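Local coordinates for protein putative triphosphoribosyl-dephospho-coA synthase (Archaeoglobus fulgidus DSM 4304, PDB 3H9P) that is of unproven function but probably binds ATP and may act as a triphosphoribosyl-dephospho-CoA synthase, at residues F27-V40 against F58-D72. Residues are numbered along the deposited sequence; the frame is centred on the assembly and turned at random.
Sequences FLEVAEKRIIGEGV and FGAFLLLVPLISSWD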
loop_
_atom_site.group_PDB
_atom_site.type_symbol
_atom_site.label_atom_id
_atom_site.label_comp_id
_atom_site.label_asym_id
_atom_site.label_seq_id
_atom_site.Cartn_x
_atom_site.Cartn_y
_atom_site.Cartn_z
ATOM N N PHE A 27 -11.661 26.033 0.245
ATOM C CA PHE A 27 -12.294 25.745 1.524
ATOM C C PHE A 27 -13.651 26.429 1.649
ATOM O O PHE A 27 -14.612 25.809 2.123
ATOM C CB PHE A 27 -11.400 26.134 2.711
ATOM C CG PHE A 27 -10.171 25.289 2.871
ATOM C CD1 PHE A 27 -10.117 23.985 2.396
ATOM C CD2 PHE A 27 -9.063 25.794 3.523
ATOM C CE1 PHE A 27 -8.964 23.191 2.560
ATOM C CE2 PHE A 27 -7.905 25.001 3.688
ATOM C CZ PHE A 27 -7.876 23.702 3.185
ATOM N N LEU A 28 -13.748 27.686 1.220
ATOM C CA LEU A 28 -15.042 28.401 1.219
ATOM C C LEU A 28 -16.052 27.701 0.298
ATOM O O LEU A 28 -17.237 27.548 0.635
ATOM C CB LEU A 28 -14.870 29.868 0.835
ATOM C CG LEU A 28 -14.058 30.771 1.791
ATOM C CD1 LEU A 28 -14.010 32.196 1.290
ATOM C CD2 LEU A 28 -14.622 30.721 3.227
ATOM N N GLU A 29 -15.562 27.217 -0.831
ATOM C CA GLU A 29 -16.404 26.427 -1.708
ATOM C C GLU A 29 -16.942 25.125 -1.044
ATOM O O GLU A 29 -18.123 24.834 -1.133
ATOM C CB GLU A 29 -15.686 26.180 -3.027
ATOM C CG GLU A 29 -16.417 25.317 -3.963
ATOM C CD GLU A 29 -15.948 25.498 -5.419
ATOM O OE1 GLU A 29 -14.751 25.827 -5.648
ATOM O OE2 GLU A 29 -16.799 25.329 -6.324
ATOM N N VAL A 30 -16.068 24.391 -0.352
ATOM C CA VAL A 30 -16.448 23.221 0.409
ATOM C C VAL A 30 -17.503 23.541 1.463
ATOM O O VAL A 30 -18.512 22.807 1.592
ATOM C CB VAL A 30 -15.167 22.563 1.045
ATOM C CG1 VAL A 30 -15.512 21.485 2.067
ATOM C CG2 VAL A 30 -14.170 22.044 -0.077
ATOM N N ALA A 31 -17.284 24.631 2.227
ATOM C CA ALA A 31 -18.274 25.049 3.237
ATOM C C ALA A 31 -19.678 25.330 2.646
ATOM O O ALA A 31 -20.710 25.052 3.296
ATOM C CB ALA A 31 -17.769 26.259 4.030
ATOM N N GLU A 32 -19.700 25.855 1.420
ATOM C CA GLU A 32 -20.924 26.114 0.659
ATOM C C GLU A 32 -21.540 24.866 -0.001
ATOM O O GLU A 32 -22.716 24.574 0.199
ATOM C CB GLU A 32 -20.637 27.158 -0.421
ATOM C CG GLU A 32 -21.905 27.729 -1.000
ATOM C CD GLU A 32 -21.713 28.440 -2.312
ATOM O OE1 GLU A 32 -20.822 28.048 -3.123
ATOM O OE2 GLU A 32 -22.485 29.393 -2.539
ATOM N N LYS A 33 -20.756 24.128 -0.785
ATOM C CA LYS A 33 -21.317 22.991 -1.536
ATOM C C LYS A 33 -21.282 21.631 -0.815
ATOM O O LYS A 33 -22.105 20.771 -1.100
ATOM C CB LYS A 33 -20.685 22.858 -2.936
ATOM C CG LYS A 33 -20.681 24.141 -3.796
ATOM C CD LYS A 33 -20.127 23.802 -5.181
ATOM C CE LYS A 33 -20.380 24.927 -6.163
ATOM N NZ LYS A 33 -19.380 26.017 -5.997
ATOM N N ARG A 34 -20.316 21.436 0.082
ATOM C CA ARG A 34 -20.189 20.208 0.897
ATOM C C ARG A 34 -19.734 19.021 0.039
ATOM O O ARG A 34 -20.089 17.877 0.289
ATOM C CB ARG A 34 -21.526 19.856 1.592
ATOM C CG ARG A 34 -22.306 21.021 2.126
ATOM C CD ARG A 34 -21.897 21.382 3.515
ATOM N NE ARG A 34 -22.698 22.473 4.077
ATOM C CZ ARG A 34 -22.834 22.725 5.384
ATOM N NH1 ARG A 34 -22.224 21.965 6.305
ATOM N NH2 ARG A 34 -23.590 23.748 5.783
ATOM N N ILE A 35 -18.949 19.330 -0.971
ATOM C CA ILE A 35 -18.509 18.425 -2.008
ATOM C C ILE A 35 -17.145 17.866 -1.612
ATOM O O ILE A 35 -16.158 18.552 -1.784
ATOM C CB ILE A 35 -18.228 19.320 -3.230
ATOM C CG1 ILE A 35 -17.759 20.722 -2.673
ATOM C CG2 ILE A 35 -19.446 19.386 -4.155
ATOM C CD1 ILE A 35 -16.556 21.410 -3.351
ATOM N N ILE A 36 -17.038 16.631 -1.139
ATOM C CA ILE A 36 -15.742 16.205 -0.582
ATOM C C ILE A 36 -14.640 16.050 -1.655
ATOM O O ILE A 36 -13.621 16.734 -1.590
ATOM C CB ILE A 36 -15.823 14.942 0.325
ATOM C CG1 ILE A 36 -16.850 15.103 1.462
ATOM C CG2 ILE A 36 -14.391 14.537 0.878
ATOM C CD1 ILE A 36 -16.699 16.307 2.303
ATOM N N GLY A 37 -14.860 15.130 -2.600
ATOM C CA GLY A 37 -13.929 14.807 -3.672
ATOM C C GLY A 37 -13.453 16.025 -4.439
ATOM O O GLY A 37 -12.247 16.306 -4.509
ATOM N N GLU A 38 -14.408 16.729 -5.040
ATOM C CA GLU A 38 -14.141 17.965 -5.762
ATOM C C GLU A 38 -13.346 18.930 -4.911
ATOM O O GLU A 38 -12.424 19.574 -5.405
ATOM C CB GLU A 38 -15.452 18.657 -6.162
ATOM C CG GLU A 38 -15.912 18.347 -7.541
ATOM C CD GLU A 38 -14.747 18.243 -8.519
ATOM O OE1 GLU A 38 -14.100 19.291 -8.790
ATOM O OE2 GLU A 38 -14.479 17.106 -8.988
ATOM N N GLY A 39 -13.729 19.028 -3.645
ATOM C CA GLY A 39 -13.062 19.892 -2.683
ATOM C C GLY A 39 -11.582 19.612 -2.517
ATOM O O GLY A 39 -10.745 20.539 -2.561
ATOM N N VAL A 40 -11.253 18.329 -2.341
ATOM C CA VAL A 40 -9.858 17.915 -2.154
ATOM C C VAL A 40 -9.122 18.244 -3.426
ATOM O O VAL A 40 -8.084 18.868 -3.371
ATOM C CB VAL A 40 -9.730 16.398 -1.836
ATOM C CG1 VAL A 40 -8.247 15.940 -1.722
ATOM C CG2 VAL A 40 -10.525 16.041 -0.591
ATOM N N PHE A 58 -0.946 16.893 0.405
ATOM C CA PHE A 58 -2.188 16.300 -0.068
ATOM C C PHE A 58 -3.028 15.767 1.097
ATOM O O PHE A 58 -4.265 15.896 1.105
ATOM C CB PHE A 58 -1.860 15.167 -1.072
ATOM C CG PHE A 58 -2.981 14.213 -1.288
ATOM C CD1 PHE A 58 -3.962 14.483 -2.235
ATOM C CD2 PHE A 58 -3.075 13.055 -0.510
ATOM C CE1 PHE A 58 -5.022 13.609 -2.425
ATOM C CE2 PHE A 58 -4.125 12.184 -0.674
ATOM C CZ PHE A 58 -5.117 12.461 -1.646
ATOM N N GLY A 59 -2.348 15.169 2.079
ATOM C CA GLY A 59 -2.988 14.515 3.215
ATOM C C GLY A 59 -3.674 15.510 4.109
ATOM O O GLY A 59 -4.757 15.244 4.624
ATOM N N ALA A 60 -3.055 16.682 4.277
ATOM C CA ALA A 60 -3.698 17.745 5.042
ATOM C C ALA A 60 -5.086 18.043 4.454
ATOM O O ALA A 60 -6.090 18.063 5.205
ATOM C CB ALA A 60 -2.836 18.959 5.102
ATOM N N PHE A 61 -5.159 18.198 3.122
ATOM C CA PHE A 61 -6.459 18.465 2.429
ATOM C C PHE A 61 -7.477 17.358 2.491
ATOM O O PHE A 61 -8.720 17.591 2.591
ATOM C CB PHE A 61 -6.210 18.815 0.959
ATOM C CG PHE A 61 -5.399 20.076 0.770
ATOM C CD1 PHE A 61 -5.607 21.188 1.598
ATOM C CD2 PHE A 61 -4.502 20.175 -0.260
ATOM C CE1 PHE A 61 -4.928 22.353 1.413
ATOM C CE2 PHE A 61 -3.793 21.354 -0.467
ATOM C CZ PHE A 61 -4.011 22.450 0.392
ATOM N N LEU A 62 -6.971 16.131 2.408
ATOM C CA LEU A 62 -7.853 14.970 2.499
ATOM C C LEU A 62 -8.438 14.863 3.923
ATOM O O LEU A 62 -9.541 14.362 4.110
ATOM C CB LEU A 62 -7.103 13.697 2.097
ATOM C CG LEU A 62 -7.810 12.351 2.094
ATOM C CD1 LEU A 62 -9.119 12.339 1.247
ATOM C CD2 LEU A 62 -6.812 11.245 1.652
ATOM N N LEU A 63 -7.666 15.309 4.907
ATOM C CA LEU A 63 -8.125 15.379 6.285
ATOM C C LEU A 63 -9.073 16.572 6.481
ATOM O O LEU A 63 -10.170 16.429 7.074
ATOM C CB LEU A 63 -6.951 15.473 7.279
ATOM C CG LEU A 63 -6.089 14.236 7.596
ATOM C CD1 LEU A 63 -4.826 14.597 8.401
ATOM C CD2 LEU A 63 -6.925 13.160 8.355
ATOM N N LEU A 64 -8.693 17.728 5.963
ATOM C CA LEU A 64 -9.441 18.962 6.297
ATOM C C LEU A 64 -10.725 19.162 5.551
ATOM O O LEU A 64 -11.681 19.632 6.115
ATOM C CB LEU A 64 -8.573 20.200 6.102
ATOM C CG LEU A 64 -7.455 20.372 7.140
ATOM C CD1 LEU A 64 -6.426 21.335 6.512
ATOM C CD2 LEU A 64 -7.968 20.906 8.484
ATOM N N VAL A 65 -10.759 18.790 4.277
ATOM C CA VAL A 65 -11.948 19.020 3.501
ATOM C C VAL A 65 -13.205 18.362 4.109
ATOM O O VAL A 65 -14.270 18.990 4.160
ATOM C CB VAL A 65 -11.667 18.689 1.988
ATOM C CG1 VAL A 65 -12.908 18.611 1.199
ATOM C CG2 VAL A 65 -10.709 19.734 1.419
ATOM N N PRO A 66 -13.111 17.106 4.580
ATOM C CA PRO A 66 -14.340 16.557 5.191
ATOM C C PRO A 66 -14.785 17.278 6.469
ATOM O O PRO A 66 -15.995 17.363 6.707
ATOM C CB PRO A 66 -13.957 15.117 5.532
ATOM C CG PRO A 66 -12.905 14.790 4.607
ATOM C CD PRO A 66 -12.094 16.057 4.435
ATOM N N LEU A 67 -13.827 17.772 7.268
ATOM C CA LEU A 67 -14.177 18.550 8.451
ATOM C C LEU A 67 -14.755 19.896 8.063
ATOM O O LEU A 67 -15.710 20.332 8.663
ATOM C CB LEU A 67 -12.975 18.759 9.385
ATOM C CG LEU A 67 -12.237 17.481 9.803
ATOM C CD1 LEU A 67 -10.879 17.822 10.430
ATOM C CD2 LEU A 67 -13.089 16.535 10.627
ATOM N N ILE A 68 -14.177 20.536 7.040
ATOM C CA ILE A 68 -14.697 21.802 6.587
ATOM C C ILE A 68 -16.109 21.677 5.983
ATOM O O ILE A 68 -16.923 22.584 6.079
ATOM C CB ILE A 68 -13.715 22.522 5.669
ATOM C CG1 ILE A 68 -12.442 22.852 6.505
ATOM C CG2 ILE A 68 -14.387 23.825 5.094
ATOM C CD1 ILE A 68 -11.170 23.237 5.733
ATOM N N SER A 69 -16.405 20.529 5.396
ATOM C CA SER A 69 -17.713 20.317 4.785
ATOM C C SER A 69 -18.776 20.269 5.852
ATOM O O SER A 69 -19.944 20.479 5.561
ATOM C CB SER A 69 -17.744 19.029 3.957
ATOM O OG SER A 69 -17.915 17.908 4.805
ATOM N N SER A 70 -18.343 20.021 7.090
ATOM C CA SER A 70 -19.241 19.987 8.260
ATOM C C SER A 70 -18.951 21.120 9.261
ATOM O O SER A 70 -19.230 20.982 10.461
ATOM C CB SER A 70 -19.086 18.644 8.975
ATOM O OG SER A 70 -19.184 17.573 8.053
ATOM N N TRP A 71 -18.395 22.220 8.771
ATOM C CA TRP A 71 -17.995 23.388 9.582
ATOM C C TRP A 71 -19.017 23.925 10.586
ATOM O O TRP A 71 -18.626 24.538 11.575
ATOM C CB TRP A 71 -17.583 24.535 8.689
ATOM C CG TRP A 71 -18.679 25.060 7.847
ATOM C CD1 TRP A 71 -19.071 24.597 6.604
ATOM C CD2 TRP A 71 -19.528 26.172 8.154
ATOM N NE1 TRP A 71 -20.128 25.369 6.134
ATOM C CE2 TRP A 71 -20.421 26.334 7.068
ATOM C CE3 TRP A 71 -19.622 27.045 9.248
ATOM C CZ2 TRP A 71 -21.406 27.327 7.056
ATOM C CZ3 TRP A 71 -20.578 28.025 9.236
ATOM C CH2 TRP A 71 -21.475 28.161 8.148
ATOM N N ASP A 72 -20.303 23.683 10.330
ATOM C CA ASP A 72 -21.377 24.265 11.110
ATOM C C ASP A 72 -22.081 23.240 12.001
ATOM O O ASP A 72 -23.100 23.543 12.606
ATOM C CB ASP A 72 -22.399 24.935 10.164
ATOM C CG ASP A 72 -22.998 23.955 9.141
ATOM O OD1 ASP A 72 -22.478 22.824 8.917
ATOM O OD2 ASP A 72 -23.978 24.357 8.509
#
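Arg34 and Asp72 carry the polar end of this contact. Arg34 NH1 reaches Asp72 OD1 at 2.8 Å and NH2 reaches OD2 in a nearly straight bond (176°), an end-on, two-nitrogen salt bridge; both oxygens lie close to the guanidinium plane, although the carboxylate is turned 43° from it. NH1 also donates to the backbone Ser69 O (2.8 Å), and the bend at chi2 folds the arginine back toward that carbonyl. Trp71 NE1 lies over one guanidinium face and donates to Ala31 O at 2.9 Å, the acceptor near the indole plane, while Ala31 CB rests against CD1. A lysine in place of Arg34, with its one nitrogen, would probably lose the two-nitrogen grip on the carboxylate, leaving Asp72 freer to turn and Ser69 O without this partner.

The apolar part is knobs-into-holes packing between helices. Phe27 enters a hole made by Phe61, Leu64, Val65 and Ile68; Ile68 CD1 stands 3.7 Å from the ring centroid, not far off the normal, a CH-pi contact, whereas the Phe61 ring meets Phe27 rim to rim with steeply inclined planes. In return, Val65 fits among Val30, Ile36, Gly39 and Val40. Gly39, with no side chain, lets Val65 CG2 come to 4.0 Å from Gly39 C. Val40 CG2 lies 3.9 Å from Val65 CB, and Val40 CG1 meets Phe58 CE1 obliquely. Helix 92-105 adds Ala101 against Val40 and Phe58.

Helix 58-68 thus spans the break at Arg34 and Ile35, crossing helix 27-33 at -41° and helix 36-40 aslant, in a broadly opposed direction. The chemistry implies a buried hydrophobic seam in this all-helical fold, closed at one end by a charged pair and two side-chain-to-carbonyl bonds that tie the last turn of helix 27-33 and the break at Arg34 to the turn 68-71 and Asp72.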